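Local coordinates for RagA protein (Porphyromonas gingivalis, PDB 6SLN) that probably takes up nutrients across the outer membrane as a TonB-dependent transporter, a beta-barrel closed by a plug domain, at residues Q229-D237 and N960-F970; A442-I450 and L458-I466. One frame throughout, in Å; residues are numbered along the deposited sequence.

Interaction 1: Q229-D237 and N960-F970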
loop_
_atom_site.group_PDB
_atom_site.type_symbol
_atom_site.label_atom_id
_atom_site.label_comp_id
_atom_site.label_asym_id
_atom_site.label_seq_id
_atom_site.Cartn_x
_atom_site.Cartn_y
_atom_site.Cartn_z
ATOM N N GLN A 229 20.086 10.903 29.699
ATOM C CA GLN A 229 21.072 9.878 30.004
ATOM C C GLN A 229 20.416 8.668 30.662
ATOM O O GLN A 229 19.328 8.763 31.235
ATOM C CB GLN A 229 22.149 10.420 30.926
ATOM C CG GLN A 229 22.585 11.804 30.588
ATOM C CD GLN A 229 23.552 12.330 31.612
ATOM O OE1 GLN A 229 23.689 11.761 32.696
ATOM N NE2 GLN A 229 24.236 13.415 31.279
ATOM N N ILE A 230 21.097 7.521 30.574
ATOM C CA ILE A 230 20.648 6.306 31.258
ATOM C C ILE A 230 20.799 6.512 32.765
ATOM O O ILE A 230 21.835 6.992 33.241
ATOM C CB ILE A 230 21.432 5.088 30.731
ATOM C CG1 ILE A 230 20.838 3.767 31.198
ATOM C CG2 ILE A 230 22.854 5.119 31.163
ATOM C CD1 ILE A 230 21.697 2.575 30.775
ATOM N N LEU A 231 19.735 6.225 33.526
ATOM C CA LEU A 231 19.656 6.817 34.863
ATOM C C LEU A 231 20.369 6.019 35.943
ATOM O O LEU A 231 20.516 6.526 37.058
ATOM C CB LEU A 231 18.196 7.047 35.300
ATOM C CG LEU A 231 17.005 6.071 35.260
ATOM C CD1 LEU A 231 17.192 4.734 35.992
ATOM C CD2 LEU A 231 15.820 6.810 35.849
ATOM N N ASN A 232 20.817 4.802 35.663
ATOM C CA ASN A 232 21.491 4.036 36.696
ATOM C C ASN A 232 22.541 3.154 36.040
ATOM O O ASN A 232 22.252 2.511 35.025
ATOM C CB ASN A 232 20.476 3.209 37.496
ATOM C CG ASN A 232 21.127 2.188 38.391
ATOM O OD1 ASN A 232 21.905 2.527 39.274
ATOM N ND2 ASN A 232 20.789 0.927 38.182
ATOM N N THR A 233 23.745 3.126 36.623
ATOM C CA THR A 233 24.858 2.376 36.050
ATOM C C THR A 233 25.330 1.237 36.945
ATOM O O THR A 233 26.178 0.440 36.516
ATOM C CB THR A 233 26.041 3.306 35.720
ATOM O OG1 THR A 233 26.338 4.204 36.819
ATOM C CG2 THR A 233 25.693 4.124 34.481
ATOM N N LYS A 234 24.761 1.103 38.143
ATOM C CA LYS A 234 25.180 0.075 39.095
ATOM C C LYS A 234 25.274 -1.338 38.527
ATOM O O LYS A 234 26.206 -2.058 38.924
ATOM C CB LYS A 234 24.230 0.082 40.300
ATOM C CG LYS A 234 24.552 1.152 41.326
ATOM C CD LYS A 234 23.584 1.138 42.509
ATOM C CE LYS A 234 24.122 0.278 43.660
ATOM N NZ LYS A 234 23.294 0.428 44.888
ATOM N N PRO A 235 24.369 -1.815 37.660
ATOM C CA PRO A 235 24.517 -3.191 37.155
ATOM C C PRO A 235 25.857 -3.437 36.512
ATOM O O PRO A 235 26.288 -4.592 36.420
ATOM C CB PRO A 235 23.380 -3.318 36.125
ATOM C CG PRO A 235 22.361 -2.372 36.579
ATOM C CD PRO A 235 23.110 -1.207 37.177
ATOM N N LEU A 236 26.525 -2.391 36.042
ATOM C CA LEU A 236 27.816 -2.584 35.396
ATOM C C LEU A 236 28.932 -2.849 36.401
ATOM O O LEU A 236 29.878 -3.573 36.076
ATOM C CB LEU A 236 28.141 -1.372 34.526
ATOM C CG LEU A 236 27.246 -1.366 33.291
ATOM C CD1 LEU A 236 26.429 -0.084 33.180
ATOM C CD2 LEU A 236 28.087 -1.595 32.075
ATOM N N ASP A 237 28.810 -2.318 37.626
ATOM C CA ASP A 237 29.917 -2.328 38.588
ATOM C C ASP A 237 30.472 -3.730 38.792
ATOM O O ASP A 237 31.692 -3.936 38.782
ATOM C CB ASP A 237 29.462 -1.746 39.932
ATOM C CG ASP A 237 29.114 -0.248 39.859
ATOM O OD1 ASP A 237 29.157 0.358 38.762
ATOM O OD2 ASP A 237 28.780 0.331 40.920
ATOM N N ASN A 960 13.684 12.602 36.872
ATOM C CA ASN A 960 14.241 11.349 37.403
ATOM C C ASN A 960 15.682 11.527 37.887
ATOM O O ASN A 960 16.532 10.653 37.702
ATOM C CB ASN A 960 14.155 10.222 36.373
ATOM C CG ASN A 960 12.736 9.741 36.143
ATOM O OD1 ASN A 960 11.837 10.012 36.941
ATOM N ND2 ASN A 960 12.529 9.024 35.042
ATOM N N LEU A 961 15.952 12.673 38.519
ATOM C CA LEU A 961 17.286 12.974 39.031
ATOM C C LEU A 961 17.820 11.881 39.957
ATOM O O LEU A 961 19.015 11.566 39.921
ATOM C CB LEU A 961 17.253 14.313 39.765
ATOM C CG LEU A 961 18.546 14.890 40.314
ATOM C CD1 LEU A 961 19.604 14.970 39.222
ATOM C CD2 LEU A 961 18.264 16.265 40.889
ATOM N N LEU A 962 16.957 11.302 40.801
ATOM C CA LEU A 962 17.369 10.253 41.726
ATOM C C LEU A 962 16.314 9.164 41.816
ATOM O O LEU A 962 15.114 9.448 41.866
ATOM C CB LEU A 962 17.615 10.774 43.154
ATOM C CG LEU A 962 18.456 12.018 43.433
ATOM C CD1 LEU A 962 18.018 12.645 44.748
ATOM C CD2 LEU A 962 19.961 11.710 43.443
ATOM N N THR A 963 16.779 7.919 41.879
ATOM C CA THR A 963 15.965 6.783 42.269
ATOM C C THR A 963 16.521 6.213 43.569
ATOM O O THR A 963 17.719 6.287 43.838
ATOM C CB THR A 963 15.936 5.703 41.178
ATOM O OG1 THR A 963 15.775 6.323 39.895
ATOM C CG2 THR A 963 14.769 4.722 41.408
ATOM N N VAL A 964 15.627 5.678 44.393
ATOM C CA VAL A 964 15.979 4.988 45.622
ATOM C C VAL A 964 15.322 3.615 45.557
ATOM O O VAL A 964 14.091 3.512 45.600
ATOM C CB VAL A 964 15.517 5.754 46.861
ATOM C CG1 VAL A 964 15.706 4.903 48.061
ATOM C CG2 VAL A 964 16.285 7.053 46.998
ATOM N N THR A 965 16.132 2.566 45.453
ATOM C CA THR A 965 15.634 1.216 45.221
ATOM C C THR A 965 16.768 0.240 45.490
ATOM O O THR A 965 17.941 0.618 45.468
ATOM C CB THR A 965 15.126 1.052 43.791
ATOM O OG1 THR A 965 14.737 -0.308 43.558
ATOM C CG2 THR A 965 16.231 1.447 42.817
ATOM N N LYS A 966 16.411 -1.016 45.758
ATOM C CA LYS A 966 17.392 -2.087 45.883
ATOM C C LYS A 966 17.316 -3.054 44.707
ATOM O O LYS A 966 17.878 -4.153 44.773
ATOM C CB LYS A 966 17.231 -2.827 47.218
ATOM C CG LYS A 966 16.080 -3.849 47.300
ATOM C CD LYS A 966 16.214 -4.797 48.529
ATOM C CE LYS A 966 15.624 -6.208 48.255
ATOM N NZ LYS A 966 15.152 -6.963 49.471
ATOM N N TYR A 967 16.628 -2.662 43.630
ATOM C CA TYR A 967 16.545 -3.499 42.441
ATOM C C TYR A 967 17.898 -3.556 41.744
ATOM O O TYR A 967 18.441 -2.525 41.350
ATOM C CB TYR A 967 15.484 -2.969 41.483
ATOM C CG TYR A 967 15.238 -3.932 40.357
ATOM C CD1 TYR A 967 14.752 -5.197 40.621
ATOM C CD2 TYR A 967 15.511 -3.599 39.034
ATOM C CE1 TYR A 967 14.521 -6.107 39.607
ATOM C CE2 TYR A 967 15.284 -4.517 38.002
ATOM C CZ TYR A 967 14.791 -5.775 38.301
ATOM O OH TYR A 967 14.552 -6.708 37.314
ATOM N N LYS A 968 18.427 -4.760 41.565
ATOM C CA LYS A 968 19.757 -4.957 40.999
ATOM C C LYS A 968 19.773 -4.919 39.477
ATOM O O LYS A 968 20.821 -5.200 38.879
ATOM C CB LYS A 968 20.351 -6.286 41.494
ATOM C CG LYS A 968 20.502 -6.378 43.019
ATOM C CD LYS A 968 20.349 -7.810 43.528
ATOM C CE LYS A 968 19.493 -7.866 44.820
ATOM N NZ LYS A 968 18.121 -7.185 44.745
ATOM N N GLY A 969 18.656 -4.582 38.833
ATOM C CA GLY A 969 18.652 -4.227 37.429
ATOM C C GLY A 969 18.666 -2.717 37.210
ATOM O O GLY A 969 18.768 -1.915 38.140
ATOM N N PHE A 970 18.532 -2.326 35.947
ATOM C CA PHE A 970 18.734 -0.920 35.613
ATOM C C PHE A 970 17.599 -0.051 36.142
ATOM O O PHE A 970 17.833 1.006 36.740
ATOM C CB PHE A 970 18.869 -0.758 34.102
ATOM C CG PHE A 970 20.190 -1.221 33.557
ATOM C CD1 PHE A 970 20.388 -2.555 33.225
ATOM C CD2 PHE A 970 21.235 -0.312 33.359
ATOM C CE1 PHE A 970 21.606 -2.975 32.701
ATOM C CE2 PHE A 970 22.442 -0.723 32.842
ATOM C CZ PHE A 970 22.630 -2.061 32.518
#

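Interaction 2: A442-I450 and L458-I466. With 3PE (1,2-Distearoyl-sn-glycerophosphoethanolamine), chain G; C8E ((hydroxyethyloxy)tri(ethyloxy)octane), chain I.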
loop_
_atom_site.group_PDB
_atom_site.type_symbol
_atom_site.label_atom_id
_atom_site.label_comp_id
_atom_site.label_asym_id
_atom_site.label_seq_id
_atom_site.Cartn_x
_atom_site.Cartn_y
_atom_site.Cartn_z
ATOM N N ALA A 442 -5.299 15.135 12.819
ATOM C CA ALA A 442 -6.250 16.228 12.910
ATOM C C ALA A 442 -7.382 15.812 13.824
ATOM O O ALA A 442 -7.850 14.669 13.777
ATOM C CB ALA A 442 -6.820 16.613 11.568
ATOM N N ASN A 443 -7.813 16.751 14.653
ATOM C CA ASN A 443 -8.852 16.527 15.647
ATOM C C ASN A 443 -9.794 17.713 15.550
ATOM O O ASN A 443 -9.404 18.844 15.856
ATOM C CB ASN A 443 -8.247 16.385 17.048
ATOM C CG ASN A 443 -7.052 15.426 17.085
ATOM O OD1 ASN A 443 -7.181 14.222 16.803
ATOM N ND2 ASN A 443 -5.890 15.951 17.448
ATOM N N VAL A 444 -11.018 17.472 15.093
ATOM C CA VAL A 444 -11.902 18.544 14.634
ATOM C C VAL A 444 -13.183 18.472 15.458
ATOM O O VAL A 444 -14.080 17.683 15.151
ATOM C CB VAL A 444 -12.184 18.431 13.131
ATOM C CG1 VAL A 444 -12.938 19.630 12.630
ATOM C CG2 VAL A 444 -10.892 18.323 12.363
ATOM N N ASN A 445 -13.276 19.293 16.502
ATOM C CA ASN A 445 -14.382 19.272 17.448
ATOM C C ASN A 445 -15.180 20.553 17.305
ATOM O O ASN A 445 -14.601 21.639 17.270
ATOM C CB ASN A 445 -13.871 19.156 18.881
ATOM C CG ASN A 445 -12.558 18.408 18.965
ATOM O OD1 ASN A 445 -11.503 19.024 18.998
ATOM N ND2 ASN A 445 -12.614 17.074 19.015
ATOM N N GLY A 446 -16.496 20.418 17.228
ATOM C CA GLY A 446 -17.376 21.566 17.280
ATOM C C GLY A 446 -18.532 21.287 18.216
ATOM O O GLY A 446 -18.975 20.149 18.365
ATOM N N PHE A 447 -19.019 22.352 18.851
ATOM C CA PHE A 447 -20.167 22.239 19.739
ATOM C C PHE A 447 -21.076 23.453 19.589
ATOM O O PHE A 447 -20.616 24.572 19.342
ATOM C CB PHE A 447 -19.753 22.069 21.219
ATOM C CG PHE A 447 -19.337 23.349 21.890
ATOM C CD1 PHE A 447 -20.281 24.204 22.448
ATOM C CD2 PHE A 447 -17.988 23.696 21.970
ATOM C CE1 PHE A 447 -19.885 25.396 23.051
ATOM C CE2 PHE A 447 -17.589 24.876 22.579
ATOM C CZ PHE A 447 -18.539 25.726 23.123
ATOM N N ALA A 448 -22.374 23.212 19.761
ATOM C CA ALA A 448 -23.389 24.254 19.832
ATOM C C ALA A 448 -24.078 24.181 21.184
ATOM O O ALA A 448 -24.371 23.089 21.682
ATOM C CB ALA A 448 -24.431 24.096 18.721
ATOM N N GLN A 449 -24.330 25.335 21.791
ATOM C CA GLN A 449 -25.043 25.377 23.062
ATOM C C GLN A 449 -26.263 26.274 22.912
ATOM O O GLN A 449 -26.135 27.492 22.751
ATOM C CB GLN A 449 -24.142 25.845 24.199
ATOM C CG GLN A 449 -24.288 24.951 25.411
ATOM C CD GLN A 449 -23.497 25.425 26.599
ATOM O OE1 GLN A 449 -22.447 24.865 26.928
ATOM N NE2 GLN A 449 -24.000 26.460 27.262
ATOM N N ILE A 450 -27.438 25.658 22.960
ATOM C CA ILE A 450 -28.713 26.348 22.839
ATOM C C ILE A 450 -29.344 26.427 24.225
ATOM O O ILE A 450 -29.667 25.394 24.829
ATOM C CB ILE A 450 -29.649 25.632 21.854
ATOM C CG1 ILE A 450 -28.975 25.452 20.491
ATOM C CG2 ILE A 450 -30.929 26.407 21.712
ATOM C CD1 ILE A 450 -29.954 25.213 19.342
ATOM N N LEU A 458 -29.148 22.832 25.986
ATOM C CA LEU A 458 -29.030 21.709 25.058
ATOM C C LEU A 458 -27.677 21.818 24.372
ATOM O O LEU A 458 -27.464 22.733 23.571
ATOM C CB LEU A 458 -30.151 21.730 24.020
ATOM C CG LEU A 458 -31.522 22.179 24.515
ATOM C CD1 LEU A 458 -32.489 22.263 23.368
ATOM C CD2 LEU A 458 -32.030 21.202 25.542
ATOM N N LYS A 459 -26.770 20.893 24.668
ATOM C CA LYS A 459 -25.440 20.922 24.077
ATOM C C LYS A 459 -25.303 19.813 23.047
ATOM O O LYS A 459 -25.404 18.627 23.380
ATOM C CB LYS A 459 -24.350 20.797 25.135
ATOM C CG LYS A 459 -22.994 21.184 24.589
ATOM C CD LYS A 459 -22.013 21.508 25.704
ATOM C CE LYS A 459 -20.617 20.966 25.396
ATOM N NZ LYS A 459 -19.638 21.368 26.447
ATOM N N ALA A 460 -25.066 20.208 21.802
ATOM C CA ALA A 460 -24.654 19.297 20.750
ATOM C C ALA A 460 -23.148 19.450 20.555
ATOM O O ALA A 460 -22.641 20.572 20.465
ATOM C CB ALA A 460 -25.408 19.587 19.450
ATOM N N GLN A 461 -22.436 18.329 20.506
ATOM C CA GLN A 461 -20.990 18.345 20.350
ATOM C C GLN A 461 -20.579 17.191 19.445
ATOM O O GLN A 461 -21.112 16.083 19.548
ATOM C CB GLN A 461 -20.274 18.265 21.707
ATOM C CG GLN A 461 -18.779 18.006 21.584
ATOM C CD GLN A 461 -17.966 18.664 22.678
ATOM O OE1 GLN A 461 -17.261 19.646 22.433
ATOM N NE2 GLN A 461 -18.046 18.121 23.891
ATOM N N ALA A 462 -19.646 17.461 18.538
ATOM C CA ALA A 462 -19.316 16.467 17.536
ATOM C C ALA A 462 -17.867 16.672 17.147
ATOM O O ALA A 462 -17.379 17.805 17.100
ATOM C CB ALA A 462 -20.246 16.557 16.309
ATOM N N GLY A 463 -17.185 15.569 16.883
ATOM C CA GLY A 463 -15.780 15.625 16.546
ATOM C C GLY A 463 -15.354 14.382 15.807
ATOM O O GLY A 463 -15.957 13.313 15.950
ATOM N N VAL A 464 -14.307 14.525 15.004
ATOM C CA VAL A 464 -13.653 13.390 14.376
ATOM C C VAL A 464 -12.157 13.592 14.544
ATOM O O VAL A 464 -11.650 14.704 14.362
ATOM C CB VAL A 464 -14.056 13.235 12.894
ATOM C CG1 VAL A 464 -13.795 14.527 12.103
ATOM C CG2 VAL A 464 -13.348 12.048 12.261
ATOM N N ASP A 465 -11.474 12.546 14.974
ATOM C CA ASP A 465 -10.029 12.528 15.084
ATOM C C ASP A 465 -9.515 11.647 13.962
ATOM O O ASP A 465 -9.919 10.484 13.848
ATOM C CB ASP A 465 -9.579 11.985 16.440
ATOM C CG ASP A 465 -9.775 12.986 17.546
ATOM O OD1 ASP A 465 -10.463 14.001 17.307
ATOM O OD2 ASP A 465 -9.247 12.768 18.647
ATOM N N ILE A 466 -8.635 12.193 13.134
ATOM C CA ILE A 466 -8.155 11.483 11.961
ATOM C C ILE A 466 -6.649 11.309 12.081
ATOM O O ILE A 466 -5.923 12.260 12.394
ATOM C CB ILE A 466 -8.543 12.215 10.663
ATOM C CG1 ILE A 466 -10.062 12.379 10.603
ATOM C CG2 ILE A 466 -8.050 11.451 9.442
ATOM C CD1 ILE A 466 -10.556 13.017 9.305
HETATM C C1 3PE G . -26.433 5.240 14.876
HETATM C C2 3PE G . -26.631 6.697 15.235
HETATM C C3 3PE G . -27.222 6.792 16.654
HETATM O O31 3PE G . -27.530 8.121 16.978
HETATM O O32 3PE G . -29.645 7.584 17.496
HETATM C C31 3PE G . -28.879 8.441 17.217
HETATM C C32 3PE G . -29.370 9.896 17.097
HETATM C C33 3PE G . -29.612 10.581 18.445
HETATM C C34 3PE G . -30.313 11.928 18.233
HETATM C C35 3PE G . -29.359 13.121 18.380
HETATM C C36 3PE G . -30.076 14.276 19.087
HETATM C C37 3PE G . -29.513 15.637 18.666
HETATM C C38 3PE G . -30.249 16.744 19.431
HETATM C C39 3PE G . -29.567 18.083 19.182
HETATM C C3A 3PE G . -29.994 19.104 20.233
HETATM C C3B 3PE G . -28.898 20.159 20.407
HETATM O O21 3PE G . -25.348 7.264 15.100
HETATM O O22 3PE G . -25.234 8.702 13.385
HETATM C C21 3PE G . -25.312 8.560 14.552
HETATM C C22 3PE G . -25.353 9.806 15.442
HETATM C C23 3PE G . -25.283 11.095 14.618
HETATM C C24 3PE G . -26.236 12.108 15.263
HETATM C C25 3PE G . -25.550 13.431 15.618
HETATM C C26 3PE G . -26.603 14.545 15.732
HETATM C C27 3PE G . -25.910 15.908 15.797
HETATM C C28 3PE G . -26.922 17.053 15.921
HETATM C C29 3PE G . -26.209 18.403 16.098
HETATM C C2A 3PE G . -26.946 19.545 15.386
HETATM C C2B 3PE G . -26.999 20.859 16.195
HETATM C C2C 3PE G . -26.802 22.068 15.255
HETATM C C2D 3PE G . -26.931 23.441 15.946
HETATM C C1 C8E I . 6.518 24.806 14.586
HETATM C C2 C8E I . 5.487 25.157 13.511
HETATM C C3 C8E I . 4.080 24.634 13.821
HETATM C C4 C8E I . 3.353 24.127 12.563
HETATM C C5 C8E I . 2.369 22.990 12.876
HETATM C C6 C8E I . 1.072 22.998 12.058
HETATM C C7 C8E I . 0.280 21.696 12.247
HETATM C C8 C8E I . -0.481 21.292 10.975
HETATM O O9 C8E I . -0.739 19.897 10.936
HETATM C C10 C8E I . -2.079 19.547 10.622
HETATM C C11 C8E I . -2.150 18.124 10.048
HETATM O O12 C8E I . -3.456 17.786 9.595
HETATM C C13 C8E I . -3.515 16.704 8.669
HETATM C C14 C8E I . -4.824 15.922 8.869
HETATM O O15 C8E I . -5.244 15.097 7.792
HETATM C C16 C8E I . -6.479 15.527 7.230
HETATM C C17 C8E I . -7.557 15.906 8.267
HETATM O O18 C8E I . -8.661 16.624 7.706
HETATM C C19 C8E I . -9.787 16.752 8.563
HETATM C C20 C8E I . -11.043 17.133 7.771
HETATM O O21 C8E I . -12.143 17.512 8.583
#

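Interaction 1: Q229-D237 and N960-F970
Pro235 sets its CG over the centre of one face of the Phe970 ring, 3.7 Å from the Phe970 centroid and almost on the ring normal, a CH-pi contact. Proline suits this place because its ring is rigid and presents C-H groups to the pi cloud. The same CG also meets Gly969 C, and glycine fits there because Gly969 N lies close over one face of the Tyr967 ring, toward its rim. Other neighbours meet the phenylalanine differently. Ile230 slants in obliquely, its CD1 lying 3.9 Å from Phe970 CD2, while the side chain of Leu236 crosses Phe970 at about a right angle and touches CE2 with CD1. The carbonyl O of Asn232 comes to the edge of the ring, near its plane. Helix 390-396, through Thr391 and Leu395, adds further packing to Phe970.

Asn232 supplies the hydrogen bond between the segments. Its chi1 of 168° swings CG away from the backbone N, and the amide reaches across, where Asn232 ND2 donates to Phe970 O at 3.3 Å. The bond is bent (N-H...O 142°), and the donor approaches from the side (C=O...N 111°), tilted from the carbonyl plane. Asn232 OD1 accepts a weak capping bond from Lys234 N, at the start of the short helical turn that carries Pro235 and Leu236.

Nearer the strand, Leu231 CD2 rests 3.8 Å from Asn960 CB, close also to Asn960 ND2 and Thr963 OG1. Those polar atoms have partners elsewhere, Ser986 and Arg928 respectively, so a methyl can lie against them. The chemistry is thus chiefly apolar: packing round an aromatic ring does most of the work, with one bent hydrogen bond helping to set how the two loops lie together beyond their barrel strands.

Interaction 2: A442-I450 and L458-I466
Ala442 pairs with Ile466 through two nearly straight backbone hydrogen bonds, Ala442 N to Ile466 O at 3.0 Å and the return bond from Ile466 N. Its small side chain lies on the outer face of the sheet, where Ala442 CB touches detergent, 3.4 Å from C14 of C8E. Asn443 turns to the inner face beside Asp465, their amide and carboxylate planes 57° apart; polar groups suit this side, which meets the plug. Val444 returns outward and, with Val464, offers branched apolar surface. Asn445 points inward opposite Gly463, a glycine beside which its amide can lie. Gly446 pairs with Ala462 through two backbone bonds, and Ala462 meets a bound dodecyl maltoside. Phe447 sends its ring away from the partner strand, its CG set between the backbone N and carbonyl carbon (chi1 79°), while Gln461 OE1 reaches to 3.7 Å from Phe447 CB. Lys459 NZ, 5.1 Å from the centroid of the Phe447 ring, can add at most a weak cation-pi attraction. Ala448 and Ala460 form a smooth patch for the bound phospholipid, Ala460 CB lying 3.6 Å from C29 of 3PE. Gln449 runs its aliphatic part past that of Lys459, Gln449 CG 4.1 Å from Lys459 CD. Ile450 and Leu458 then finish the outer face near the turn.

This is an antiparallel hairpin of the barrel wall, its axes 171° apart. Strand 363-377 flanks 442-450 and strand 487-510 flanks 458-466; inside, Met165 of strand 165-166 packs on Asn445 and Asp465, and Val171 of helix 169-173 on Asn443 and Asp465. His440 of the second subunit packs on Ile466.

Interactions 1 and 2 lie on opposite sides of the chain's centre, their own centres 46 Å apart and their nearest atoms about 26 Å apart. Both start from strands of the same barrel. Along the chain, 229-237 comes first, the hairpin 442-450 and 458-466 follows, and 960-970 comes last. Interaction 2 therefore joins strands that are neighbours in sequence, whereas interaction 1 brings together the ends of strands 218-230 and 951-964, which flank strand 986-996 from either side where the barrel closes. One contact builds the lipid-facing wall near a short turn; the other packs the longer, probably extracellular, loops beyond it.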